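Local coordinates for protein murein peptide amidase A (PDB 5HXD) that probably hydrolyses, as a zinc-dependent amidase, the gamma-D-glutamyl-diaminopimelate bond of the murein tripeptide, releasing diaminopimelate during peptidoglycan breakdown, at residues Ser60-Thr65 with Asn229-His234; Gly87-Ala92 with Val124-Gly129; Asn100-Asn105 with Ala140-Ile145. All blocks are in the same frame, centred on the assembly; numbering follows the deposited sequence.

Contact 1. Residues Ser60-Thr65 with Asn229-His234; sequences SCALRT and NLLRWH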
ATOM      1  N   SER A  60       4.686   3.966   9.334  1.00 55.98           N
ATOM      2  CA  SER A  60       3.776   5.113   9.422  1.00 53.72           C
ATOM      3  C   SER A  60       3.099   5.167  10.785  1.00 56.55           C
ATOM      4  O   SER A  60       2.763   6.245  11.281  1.00 52.02           O
ATOM      5  CB  SER A  60       2.711   5.053   8.317  1.00 52.64           C
ATOM      6  OG  SER A  60       1.828   6.170   8.386  1.00 54.54           O
ATOM      7  N   CYS A  61       2.891   3.989  11.380  1.00 59.54           N
ATOM      8  CA  CYS A  61       2.270   3.885  12.700  1.00 57.68           C
ATOM      9  C   CYS A  61       3.273   4.270  13.767  1.00 57.87           C
ATOM     10  O   CYS A  61       2.952   5.000  14.705  1.00 60.11           O
ATOM     11  CB  CYS A  61       1.745   2.471  12.957  1.00 57.35           C
ATOM     12  SG  CYS A  61       0.160   2.106  12.150  1.00 59.50           S
ATOM     13  N   ALA A  62       4.493   3.777  13.608  1.00 51.12           N
ATOM     14  CA  ALA A  62       5.557   4.091  14.532  1.00 52.72           C
ATOM     15  C   ALA A  62       5.856   5.575  14.507  1.00 53.76           C
ATOM     16  O   ALA A  62       6.011   6.181  15.548  1.00 56.92           O
ATOM     17  CB  ALA A  62       6.780   3.302  14.201  1.00 54.75           C
ATOM     18  N   LEU A  63       5.911   6.158  13.315  1.00 52.00           N
ATOM     19  CA  LEU A  63       6.171   7.581  13.163  1.00 47.27           C
ATOM     20  C   LEU A  63       5.065   8.421  13.793  1.00 51.31           C
ATOM     21  O   LEU A  63       5.317   9.510  14.298  1.00 56.22           O
ATOM     22  CB  LEU A  63       6.337   7.921  11.686  1.00 47.11           C
ATOM     23  CG  LEU A  63       6.634   9.351  11.234  1.00 48.43           C
ATOM     24  CD1 LEU A  63       7.878   9.879  11.874  1.00 44.82           C
ATOM     25  CD2 LEU A  63       6.811   9.357   9.740  1.00 49.01           C
ATOM     26  N   ARG A  64       3.846   7.892  13.782  1.00 59.18           N
ATOM     27  CA  ARG A  64       2.659   8.577  14.312  1.00 59.84           C
ATOM     28  C   ARG A  64       2.430   8.263  15.799  1.00 62.30           C
ATOM     29  O   ARG A  64       1.547   8.851  16.430  1.00 62.62           O
ATOM     30  CB  ARG A  64       1.398   8.195  13.492  1.00 53.80           C
ATOM     31  CG  ARG A  64       1.256   8.931  12.147  1.00 51.13           C
ATOM     32  CD  ARG A  64      -0.016   8.570  11.360  1.00 58.43           C
ATOM     33  NE  ARG A  64       0.020   7.201  10.833  1.00 63.10           N
ATOM     34  CZ  ARG A  64      -0.787   6.215  11.222  1.00 52.03           C
ATOM     35  NH1 ARG A  64      -1.715   6.438  12.137  1.00 52.55           N
ATOM     36  NH2 ARG A  64      -0.655   5.002  10.696  1.00 48.07           N
ATOM     37  N   THR A  65       3.223   7.339  16.346  1.00 61.19           N
ATOM     38  CA  THR A  65       3.077   6.878  17.734  1.00 61.28           C
ATOM     39  C   THR A  65       4.118   7.479  18.666  1.00 63.50           C
ATOM     40  O   THR A  65       3.777   8.211  19.594  1.00 66.45           O
ATOM     41  CB  THR A  65       3.185   5.349  17.831  1.00 64.63           C
ATOM     42  OG1 THR A  65       2.036   4.757  17.218  1.00 68.36           O
ATOM     43  CG2 THR A  65       3.270   4.896  19.284  1.00 62.80           C
ATOM     44  N   ASN A 229      11.121   1.895  18.571  1.00 51.51           N
ATOM     45  CA  ASN A 229      12.412   1.969  19.259  1.00 56.14           C
ATOM     46  C   ASN A 229      13.535   2.221  18.261  1.00 59.52           C
ATOM     47  O   ASN A 229      14.553   2.834  18.605  1.00 54.27           O
ATOM     48  CB  ASN A 229      12.696   0.698  20.071  1.00 48.64           C
ATOM     49  CG  ASN A 229      11.767   0.543  21.259  1.00 56.00           C
ATOM     50  OD1 ASN A 229      11.251   1.524  21.794  1.00 57.49           O
ATOM     51  ND2 ASN A 229      11.543  -0.695  21.676  1.00 58.73           N
ATOM     52  N   LEU A 230      13.327   1.766  17.023  1.00 57.60           N
ATOM     53  CA  LEU A 230      14.271   1.991  15.927  1.00 54.40           C
ATOM     54  C   LEU A 230      14.363   3.467  15.546  1.00 52.67           C
ATOM     55  O   LEU A 230      15.433   3.955  15.167  1.00 51.36           O
ATOM     56  CB  LEU A 230      13.876   1.167  14.700  1.00 57.92           C
ATOM     57  CG  LEU A 230      14.794   1.358  13.489  1.00 57.15           C
ATOM     58  CD1 LEU A 230      16.251   1.098  13.879  1.00 57.06           C
ATOM     59  CD2 LEU A 230      14.369   0.466  12.332  1.00 52.43           C
ATOM     60  N   LEU A 231      13.242   4.178  15.650  1.00 53.14           N
ATOM     61  CA  LEU A 231      13.227   5.619  15.375  1.00 57.52           C
ATOM     62  C   LEU A 231      14.090   6.404  16.376  1.00 55.06           C
ATOM     63  O   LEU A 231      14.478   7.534  16.101  1.00 55.47           O
ATOM     64  CB  LEU A 231      11.789   6.160  15.380  1.00 49.57           C
ATOM     65  CG  LEU A 231      10.809   5.517  14.379  1.00 52.62           C
ATOM     66  CD1 LEU A 231       9.361   5.711  14.788  1.00 53.16           C
ATOM     67  CD2 LEU A 231      11.012   6.049  12.981  1.00 48.83           C
ATOM     68  N   ARG A 232      14.392   5.799  17.525  1.00 52.10           N
ATOM     69  CA  ARG A 232      15.182   6.462  18.569  1.00 57.86           C
ATOM     70  C   ARG A 232      16.441   5.679  18.947  1.00 53.38           C
ATOM     71  O   ARG A 232      16.948   5.826  20.052  1.00 53.75           O
ATOM     72  CB  ARG A 232      14.325   6.673  19.827  1.00 58.19           C
ATOM     73  CG  ARG A 232      13.752   5.374  20.401  1.00 57.36           C
ATOM     74  CD  ARG A 232      13.088   5.572  21.764  1.00 55.67           C
ATOM     75  NE  ARG A 232      12.779   4.292  22.410  1.00 54.08           N
ATOM     76  CZ  ARG A 232      12.263   4.175  23.631  1.00 58.80           C
ATOM     77  NH1 ARG A 232      11.992   5.263  24.335  1.00 61.18           N
ATOM     78  NH2 ARG A 232      12.012   2.974  24.148  1.00 57.09           N
ATOM     79  N   TRP A 233      16.933   4.847  18.036  1.00 52.39           N
ATOM     80  CA  TRP A 233      18.019   3.925  18.337  1.00 54.52           C
ATOM     81  C   TRP A 233      19.368   4.622  18.412  1.00 59.22           C
ATOM     82  O   TRP A 233      19.699   5.434  17.554  1.00 63.27           O
ATOM     83  CB  TRP A 233      18.086   2.813  17.293  1.00 51.95           C
ATOM     84  CG  TRP A 233      19.243   1.827  17.482  1.00 60.11           C
ATOM     85  CD1 TRP A 233      19.193   0.632  18.139  1.00 59.02           C
ATOM     86  CD2 TRP A 233      20.598   1.949  17.000  1.00 59.50           C
ATOM     87  NE1 TRP A 233      20.422   0.007  18.103  1.00 57.73           N
ATOM     88  CE2 TRP A 233      21.310   0.804  17.398  1.00 57.22           C
ATOM     89  CE3 TRP A 233      21.291   2.934  16.266  1.00 57.87           C
ATOM     90  CZ2 TRP A 233      22.655   0.588  17.103  1.00 57.77           C
ATOM     91  CZ3 TRP A 233      22.631   2.724  15.963  1.00 53.18           C
ATOM     92  CH2 TRP A 233      23.297   1.562  16.379  1.00 54.84           C
ATOM     93  N   HIS A 234      20.146   4.292  19.440  1.00 59.79           N
ATOM     94  CA  HIS A 234      21.540   4.729  19.532  1.00 64.20           C
ATOM     95  C   HIS A 234      22.398   3.550  19.983  1.00 65.02           C
ATOM     96  O   HIS A 234      21.875   2.597  20.573  1.00 64.20           O
ATOM     97  CB  HIS A 234      21.703   5.931  20.485  1.00 62.04           C
ATOM     98  CG  HIS A 234      21.181   5.698  21.859  1.00 68.77           C
ATOM     99  ND1 HIS A 234      19.991   6.265  22.321  1.00 73.61           N
ATOM    100  CD2 HIS A 234      21.655   4.988  22.908  1.00 67.16           C
ATOM    101  CE1 HIS A 234      19.779   5.905  23.555  1.00 72.31           C
ATOM    102  NE2 HIS A 234      20.781   5.115  23.949  1.00 64.79           N
TER
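Leu231 meets Ala62 through a single methyl group, CD1, which makes every close approach between the two segments. Leu231 CD1 lies 3.6 Å from Ala62 CB and 3.5 Å from Ala62 O, and, in the same peptide group, 3.8 Å from Leu63 N. The methyl therefore rests on one side of the helix. Its direction follows from the torsions of Leu231: CG stands opposite the carbonyl carbon and beside the backbone N (chi1 -58°), and CD1 then continues the chain outward toward the helix. The CB bond of Ala62 points toward the turn segment, and the leucine methyl comes in beside that CB. The contact is one of van der Waals touch, with no hydrogen bond joining the segments.

Behind this first shell, each segment is held by bonds of its own. Leu231 sits in a type I turn from Leu230 to Trp233, which carries the chain away from the end of helix 224-230. In the helix, Ala62 O accepts the backbone N of Thr65 at 3.1 Å, and the hydroxyl Thr65 OG1 donates to Cys61 O at 2.7 Å, from 42° above the carbonyl plane. On another side of the helix, Arg64 NE donates to Ser60 OG at 3.2 Å, nearly straight at 166° and within the guanidinium plane. Ser60 OG is bonded also to Leu86 O of the second subunit, so this face borders the dimer interface.

The apolar patch extends past the pair. Ala62 packs on Leu224 and Met227 of helix 224-230, and Val75 of strand 74-76 touches both Leu63 and Leu231, placing this buried contact where helix 53-65, the C-terminal helix and an outermost strand of the central mixed sheet converge.

Contact 2. Residues Gly87-Ala92 with Val124-Gly129; sequences GLRANA and VVLLTG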
ATOM      1  N   GLY A  87      -0.677  -1.352  -6.216  1.00 37.89           N
ATOM      2  CA  GLY A  87      -0.475  -2.688  -5.655  1.00 37.64           C
ATOM      3  C   GLY A  87       0.563  -3.517  -6.402  1.00 36.79           C
ATOM      4  O   GLY A  87       0.586  -4.752  -6.363  1.00 33.73           O
ATOM      5  N   LEU A  88       1.445  -2.794  -7.073  1.00 37.31           N
ATOM      6  CA  LEU A  88       2.449  -3.345  -7.948  1.00 35.45           C
ATOM      7  C   LEU A  88       3.813  -3.302  -7.237  1.00 40.97           C
ATOM      8  O   LEU A  88       4.014  -2.499  -6.346  1.00 41.13           O
ATOM      9  CB  LEU A  88       2.455  -2.529  -9.237  1.00 35.13           C
ATOM     10  CG  LEU A  88       3.129  -2.976 -10.517  1.00 39.86           C
ATOM     11  CD1 LEU A  88       2.377  -4.135 -11.114  1.00 44.14           C
ATOM     12  CD2 LEU A  88       3.114  -1.804 -11.463  1.00 40.92           C
ATOM     13  N   ARG A  89       4.736  -4.181  -7.616  1.00 44.37           N
ATOM     14  CA  ARG A  89       6.102  -4.172  -7.089  1.00 35.29           C
ATOM     15  C   ARG A  89       6.998  -3.110  -7.735  1.00 36.49           C
ATOM     16  O   ARG A  89       7.819  -2.494  -7.072  1.00 46.03           O
ATOM     17  CB  ARG A  89       6.715  -5.550  -7.283  1.00 37.38           C
ATOM     18  CG  ARG A  89       8.206  -5.601  -7.129  1.00 41.03           C
ATOM     19  CD  ARG A  89       8.736  -6.941  -7.582  1.00 44.50           C
ATOM     20  NE  ARG A  89      10.188  -7.052  -7.480  1.00 46.58           N
ATOM     21  CZ  ARG A  89      10.821  -7.550  -6.425  1.00 46.43           C
ATOM     22  NH1 ARG A  89      10.130  -7.991  -5.383  1.00 48.75           N
ATOM     23  NH2 ARG A  89      12.135  -7.630  -6.419  1.00 42.58           N
ATOM     24  N   ALA A  90       6.829  -2.913  -9.036  1.00 40.19           N
ATOM     25  CA  ALA A  90       7.557  -1.940  -9.846  1.00 35.44           C
ATOM     26  C   ALA A  90       6.929  -0.553  -9.793  1.00 40.90           C
ATOM     27  O   ALA A  90       5.834  -0.394  -9.247  1.00 41.19           O
ATOM     28  CB  ALA A  90       7.598  -2.412 -11.271  1.00 41.78           C
ATOM     29  N   ASN A  91       7.614   0.455 -10.359  1.00 44.87           N
ATOM     30  CA  ASN A  91       7.000   1.786 -10.535  1.00 39.76           C
ATOM     31  C   ASN A  91       6.135   1.823 -11.808  1.00 43.33           C
ATOM     32  O   ASN A  91       5.875   0.789 -12.427  1.00 39.16           O
ATOM     33  CB  ASN A  91       8.053   2.913 -10.537  1.00 38.06           C
ATOM     34  CG  ASN A  91       8.882   3.002 -11.834  1.00 41.77           C
ATOM     35  OD1 ASN A  91       8.733   2.205 -12.757  1.00 41.30           O
ATOM     36  ND2 ASN A  91       9.766   3.996 -11.892  1.00 34.62           N
ATOM     37  N   ALA A  92       5.687   3.011 -12.193  1.00 44.94           N
ATOM     38  CA  ALA A  92       4.682   3.128 -13.236  1.00 40.75           C
ATOM     39  C   ALA A  92       5.240   2.766 -14.621  1.00 43.94           C
ATOM     40  O   ALA A  92       4.490   2.701 -15.594  1.00 43.14           O
ATOM     41  CB  ALA A  92       4.101   4.534 -13.231  1.00 39.81           C
ATOM     42  N   VAL A 124       8.603 -13.820 -13.031  1.00 47.38           N
ATOM     43  CA  VAL A 124       7.900 -12.596 -13.404  1.00 48.51           C
ATOM     44  C   VAL A 124       8.857 -11.482 -13.833  1.00 48.96           C
ATOM     45  O   VAL A 124       9.643 -10.970 -13.032  1.00 44.17           O
ATOM     46  CB  VAL A 124       7.039 -12.077 -12.266  1.00 50.68           C
ATOM     47  CG1 VAL A 124       6.121 -10.979 -12.789  1.00 44.79           C
ATOM     48  CG2 VAL A 124       6.244 -13.226 -11.653  1.00 49.34           C
ATOM     49  N   VAL A 125       8.762 -11.093 -15.102  1.00 51.36           N
ATOM     50  CA  VAL A 125       9.710 -10.153 -15.698  1.00 48.33           C
ATOM     51  C   VAL A 125       9.412  -8.683 -15.352  1.00 44.86           C
ATOM     52  O   VAL A 125       8.257  -8.240 -15.382  1.00 40.07           O
ATOM     53  CB  VAL A 125       9.753 -10.332 -17.246  1.00 47.13           C
ATOM     54  CG1 VAL A 125      10.572  -9.225 -17.917  1.00 48.04           C
ATOM     55  CG2 VAL A 125      10.326 -11.684 -17.599  1.00 41.30           C
ATOM     56  N   LEU A 126      10.471  -7.951 -14.994  1.00 42.50           N
ATOM     57  CA  LEU A 126      10.418  -6.498 -14.848  1.00 37.78           C
ATOM     58  C   LEU A 126      11.574  -5.857 -15.598  1.00 39.02           C
ATOM     59  O   LEU A 126      12.498  -6.542 -16.026  1.00 40.71           O
ATOM     60  CB  LEU A 126      10.453  -6.089 -13.373  1.00 38.21           C
ATOM     61  CG  LEU A 126       9.225  -6.384 -12.499  1.00 39.18           C
ATOM     62  CD1 LEU A 126       9.371  -5.794 -11.104  1.00 38.62           C
ATOM     63  CD2 LEU A 126       7.968  -5.865 -13.154  1.00 39.83           C
ATOM     64  N   LEU A 127      11.522  -4.540 -15.757  1.00 37.28           N
ATOM     65  CA  LEU A 127      12.614  -3.791 -16.392  1.00 43.20           C
ATOM     66  C   LEU A 127      13.629  -3.137 -15.380  1.00 45.76           C
ATOM     67  O   LEU A 127      13.275  -2.788 -14.246  1.00 44.03           O
ATOM     68  CB  LEU A 127      12.012  -2.716 -17.310  1.00 41.33           C
ATOM     69  CG  LEU A 127      11.158  -3.114 -18.522  1.00 35.35           C
ATOM     70  CD1 LEU A 127      10.665  -1.871 -19.194  1.00 29.44           C
ATOM     71  CD2 LEU A 127      11.961  -3.913 -19.512  1.00 37.90           C
ATOM     72  N   THR A 128      14.887  -2.969 -15.790  1.00 44.44           N
ATOM     73  CA  THR A 128      15.888  -2.379 -14.892  1.00 44.47           C
ATOM     74  C   THR A 128      16.111  -0.883 -15.157  1.00 46.64           C
ATOM     75  O   THR A 128      16.937  -0.247 -14.491  1.00 44.85           O
ATOM     76  CB  THR A 128      17.267  -3.107 -14.988  1.00 43.96           C
ATOM     77  OG1 THR A 128      17.852  -2.904 -16.283  1.00 45.97           O
ATOM     78  CG2 THR A 128      17.131  -4.604 -14.712  1.00 39.66           C
ATOM     79  N   GLY A 129      15.369  -0.324 -16.116  1.00 48.06           N
ATOM     80  CA  GLY A 129      15.575   1.053 -16.538  1.00 43.03           C
ATOM     81  C   GLY A 129      16.328   1.084 -17.852  1.00 44.93           C
ATOM     82  O   GLY A 129      17.051   0.152 -18.191  1.00 41.55           O
TER
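The wall of the zinc site is backed here by Leu126 of strand 122-127, which packs against Arg89 and Ala90 in the loop following helix 81-85. Leu126 CD1 lies 3.8 Å from Arg89 CD and 3.9 Å from Arg89 NE. It thus flanks the outer part of the arginine chain and reaches the guanidinium at its edge, in plane. The same methyl is 3.8 Å from Ala90 CB; the other branch, Leu126 CD2, adds a contact of 4.0 Å to that CB, so the fork of the leucine faces the alanine methyl with both arms.

Arg89 has CG opposite its backbone N (chi1 165°) and runs extended from CG to NE, which carries the charged group past the leucine. Beyond it, Arg89 NH2 forms a salt bridge with Asp96, which would favour this placement of the guanidinium. The side chain comes to about 3 Å from that of His49, a predicted zinc ligand, and to about 4 Å from the bound zinc ion at nearest atoms. Upstream, Gly87 closes the preceding helix in a Schellman motif, and Leu126 also packs on Gly11 of the second subunit.

An apolar strand residue thus lies against the aliphatic part of an arginine whose polar end borders the metal centre, within the catalytic site of an M14 zinc carboxypeptidase fold.

Contact 3. Residues Asn100-Asn105 with Ala140-Ile145; sequences NFPAAN and ALCQLI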
ATOM      1  N   ASN A 100      17.306  -0.517 -10.311  1.00 36.20           N
ATOM      2  CA  ASN A 100      17.483   0.751 -11.026  1.00 39.12           C
ATOM      3  C   ASN A 100      18.543   1.740 -10.450  1.00 43.68           C
ATOM      4  O   ASN A 100      18.723   2.835 -10.983  1.00 43.87           O
ATOM      5  CB  ASN A 100      16.122   1.458 -11.107  1.00 37.25           C
ATOM      6  CG  ASN A 100      16.054   2.498 -12.223  1.00 44.94           C
ATOM      7  OD1 ASN A 100      15.728   3.667 -11.980  1.00 43.59           O
ATOM      8  ND2 ASN A 100      16.364   2.077 -13.451  1.00 43.99           N
ATOM      9  N   PHE A 101      19.248   1.381  -9.382  1.00 38.88           N
ATOM     10  CA  PHE A 101      20.172   2.335  -8.779  1.00 38.40           C
ATOM     11  C   PHE A 101      21.516   2.351  -9.507  1.00 42.67           C
ATOM     12  O   PHE A 101      22.070   1.295  -9.837  1.00 38.39           O
ATOM     13  CB  PHE A 101      20.360   2.036  -7.286  1.00 38.89           C
ATOM     14  CG  PHE A 101      19.193   2.454  -6.438  1.00 37.37           C
ATOM     15  CD1 PHE A 101      19.200   3.680  -5.786  1.00 37.67           C
ATOM     16  CD2 PHE A 101      18.081   1.639  -6.310  1.00 37.41           C
ATOM     17  CE1 PHE A 101      18.121   4.095  -5.006  1.00 35.38           C
ATOM     18  CE2 PHE A 101      16.996   2.040  -5.531  1.00 39.94           C
ATOM     19  CZ  PHE A 101      17.022   3.283  -4.875  1.00 38.51           C
ATOM     20  N   PRO A 102      22.055   3.563  -9.754  1.00 44.60           N
ATOM     21  CA  PRO A 102      23.290   3.769 -10.524  1.00 41.04           C
ATOM     22  C   PRO A 102      24.557   3.197  -9.864  1.00 42.50           C
ATOM     23  O   PRO A 102      25.643   3.731 -10.075  1.00 45.09           O
ATOM     24  CB  PRO A 102      23.379   5.291 -10.629  1.00 42.93           C
ATOM     25  CG  PRO A 102      22.614   5.792  -9.451  1.00 45.51           C
ATOM     26  CD  PRO A 102      21.471   4.840  -9.306  1.00 38.92           C
ATOM     27  N   ALA A 103      24.412   2.121  -9.099  1.00 38.23           N
ATOM     28  CA  ALA A 103      25.539   1.315  -8.641  1.00 42.63           C
ATOM     29  C   ALA A 103      26.420   0.861  -9.806  1.00 44.73           C
ATOM     30  O   ALA A 103      25.995   0.889 -10.966  1.00 46.18           O
ATOM     31  CB  ALA A 103      25.038   0.111  -7.870  1.00 40.17           C
ATOM     32  N   ALA A 104      27.649   0.443  -9.509  1.00 42.17           N
ATOM     33  CA  ALA A 104      28.543   0.006 -10.577  1.00 43.80           C
ATOM     34  C   ALA A 104      27.994  -1.263 -11.248  1.00 44.88           C
ATOM     35  O   ALA A 104      28.129  -1.441 -12.459  1.00 45.46           O
ATOM     36  CB  ALA A 104      29.955  -0.222 -10.049  1.00 40.51           C
ATOM     37  N   ASN A 105      27.340  -2.120 -10.470  1.00 44.09           N
ATOM     38  CA  ASN A 105      26.899  -3.420 -10.984  1.00 45.48           C
ATOM     39  C   ASN A 105      25.566  -3.407 -11.730  1.00 43.94           C
ATOM     40  O   ASN A 105      25.000  -4.472 -11.958  1.00 44.24           O
ATOM     41  CB  ASN A 105      26.802  -4.435  -9.844  1.00 38.97           C
ATOM     42  CG  ASN A 105      25.681  -4.123  -8.880  1.00 37.43           C
ATOM     43  OD1 ASN A 105      25.064  -3.058  -8.941  1.00 38.50           O
ATOM     44  ND2 ASN A 105      25.422  -5.043  -7.964  1.00 36.66           N
ATOM     45  N   ALA A 140      15.523  10.844  -7.179  1.00 38.38           N
ATOM     46  CA  ALA A 140      15.121  11.676  -6.062  1.00 36.64           C
ATOM     47  C   ALA A 140      15.688  11.157  -4.750  1.00 40.15           C
ATOM     48  O   ALA A 140      16.210  11.931  -3.947  1.00 39.28           O
ATOM     49  CB  ALA A 140      13.639  11.768  -5.987  1.00 37.40           C
ATOM     50  N   LEU A 141      15.592   9.853  -4.531  1.00 40.55           N
ATOM     51  CA  LEU A 141      16.146   9.287  -3.311  1.00 40.67           C
ATOM     52  C   LEU A 141      17.668   9.421  -3.282  1.00 39.72           C
ATOM     53  O   LEU A 141      18.229   9.680  -2.239  1.00 43.72           O
ATOM     54  CB  LEU A 141      15.759   7.814  -3.151  1.00 36.95           C
ATOM     55  CG  LEU A 141      16.155   7.227  -1.787  1.00 34.12           C
ATOM     56  CD1 LEU A 141      15.278   7.794  -0.687  1.00 37.33           C
ATOM     57  CD2 LEU A 141      16.124   5.711  -1.772  1.00 36.42           C
ATOM     58  N   CYS A 142      18.326   9.228  -4.423  1.00 41.46           N
ATOM     59  CA  CYS A 142      19.780   9.329  -4.512  1.00 39.38           C
ATOM     60  C   CYS A 142      20.300  10.713  -4.149  1.00 45.11           C
ATOM     61  O   CYS A 142      21.374  10.841  -3.536  1.00 44.38           O
ATOM     62  CB  CYS A 142      20.261   8.970  -5.915  1.00 38.89           C
ATOM     63  SG  CYS A 142      20.353   7.214  -6.213  1.00 45.39           S
ATOM     64  N   GLN A 143      19.548  11.744  -4.532  1.00 40.02           N
ATOM     65  CA  GLN A 143      19.937  13.114  -4.236  1.00 44.43           C
ATOM     66  C   GLN A 143      19.645  13.498  -2.785  1.00 46.95           C
ATOM     67  O   GLN A 143      20.435  14.220  -2.151  1.00 47.64           O
ATOM     68  CB  GLN A 143      19.258  14.086  -5.200  1.00 40.58           C
ATOM     69  CG  GLN A 143      19.947  14.151  -6.561  1.00 48.50           C
ATOM     70  CD  GLN A 143      21.488  14.175  -6.455  1.00 66.44           C
ATOM     71  OE1 GLN A 143      22.067  14.934  -5.654  1.00 69.05           O
ATOM     72  NE2 GLN A 143      22.154  13.331  -7.256  1.00 59.69           N
ATOM     73  N   LEU A 144      18.517  13.016  -2.271  1.00 42.60           N
ATOM     74  CA  LEU A 144      18.182  13.132  -0.857  1.00 42.66           C
ATOM     75  C   LEU A 144      19.344  12.634   0.006  1.00 45.24           C
ATOM     76  O   LEU A 144      19.817  13.345   0.890  1.00 47.83           O
ATOM     77  CB  LEU A 144      16.903  12.340  -0.542  1.00 40.69           C
ATOM     78  CG  LEU A 144      16.357  12.324   0.889  1.00 41.15           C
ATOM     79  CD1 LEU A 144      15.623  13.611   1.217  1.00 46.78           C
ATOM     80  CD2 LEU A 144      15.456  11.126   1.106  1.00 38.80           C
ATOM     81  N   ILE A 145      19.819  11.423  -0.275  1.00 40.51           N
ATOM     82  CA  ILE A 145      20.862  10.807   0.541  1.00 48.52           C
ATOM     83  C   ILE A 145      22.224  11.524   0.383  1.00 44.77           C
ATOM     84  O   ILE A 145      23.074  11.431   1.263  1.00 45.01           O
ATOM     85  CB  ILE A 145      20.973   9.279   0.222  1.00 45.85           C
ATOM     86  CG1 ILE A 145      19.612   8.621   0.439  1.00 43.48           C
ATOM     87  CG2 ILE A 145      21.999   8.583   1.111  1.00 37.66           C
ATOM     88  CD1 ILE A 145      19.577   7.123   0.202  1.00 42.69           C
TER
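Phe101 reaches from its loop toward helix 136-148 with the edge of its ring, meeting Cys142 and Leu141. Its CB bond passes alongside the helix rather than at it, but the rest of the side chain turns inward: CG lies opposite the carbonyl carbon and beside the backbone N (chi1 -75°), which carries the ring toward the helix. The first ring atom to touch is CD1, with Cys142 SG at 3.7 Å. One atom further, Phe101 CE1 is 4.0 Å from the same sulfur and 4.1 Å from Leu141 CD2. At the tip, Phe101 CZ lies 4.0 Å from Leu141 CD2. Sulfur and methyl thus share one rim of the ring, the sulfur nearer its base and the leucine nearer its end.

The sulfur is beside the ring and not above it: Cys142 SG is 4.9 Å from the centroid of Phe101, 74° off the normal. This makes a Cys sulfur-aromatic contact at the ring edge. Pro102 closes in on that sulfur from the loop side, with CD 4.1 Å from Cys142 SG, so two consecutive loop residues pack against it.

Phe195 meets the Phe101 ring edge-to-face, and Trp198 of helix 195-201 packs on Phe101, Pro102 and Cys142. Leu141 also packs on Tyr20 of strand 18-22. Just before Phe101, Asn100 bonds through OD1 to Glu135 N just ahead of helix 136-148 and to Thr138 OG1 in its first turn, tying the loop to the helix start.

The Phe101 side chain is about 8 Å from those of His49 and His157, two of the predicted zinc ligands, at nearest atoms. This sulfur-aromatic contact, with the leucine beside it, therefore joins a loop near the metal centre to a helix of the M14 zinc carboxypeptidase fold.

How the contacts relate
Contacts 2 and 3 adjoin, with centres 17 Å apart. They are tied by a probable hydrogen bond of 2.6 Å from Asn100 ND2 to Thr128 O, and their segments alternate along the chain, so strand 122-127 and helix 136-148 each meet a part of the long loop between residues 85 and 110. Contact 2 borders the metal, whereas the Phe101 side chain of contact 3 stays about 11 Å from the zinc ion. Contact 1 lies across the centre of the chain, its centre 29 Å from that of contact 2 and 25 Å from that of contact 3, away from the annotated sites. Contacts 1 and 2 nevertheless both touch the second subunit.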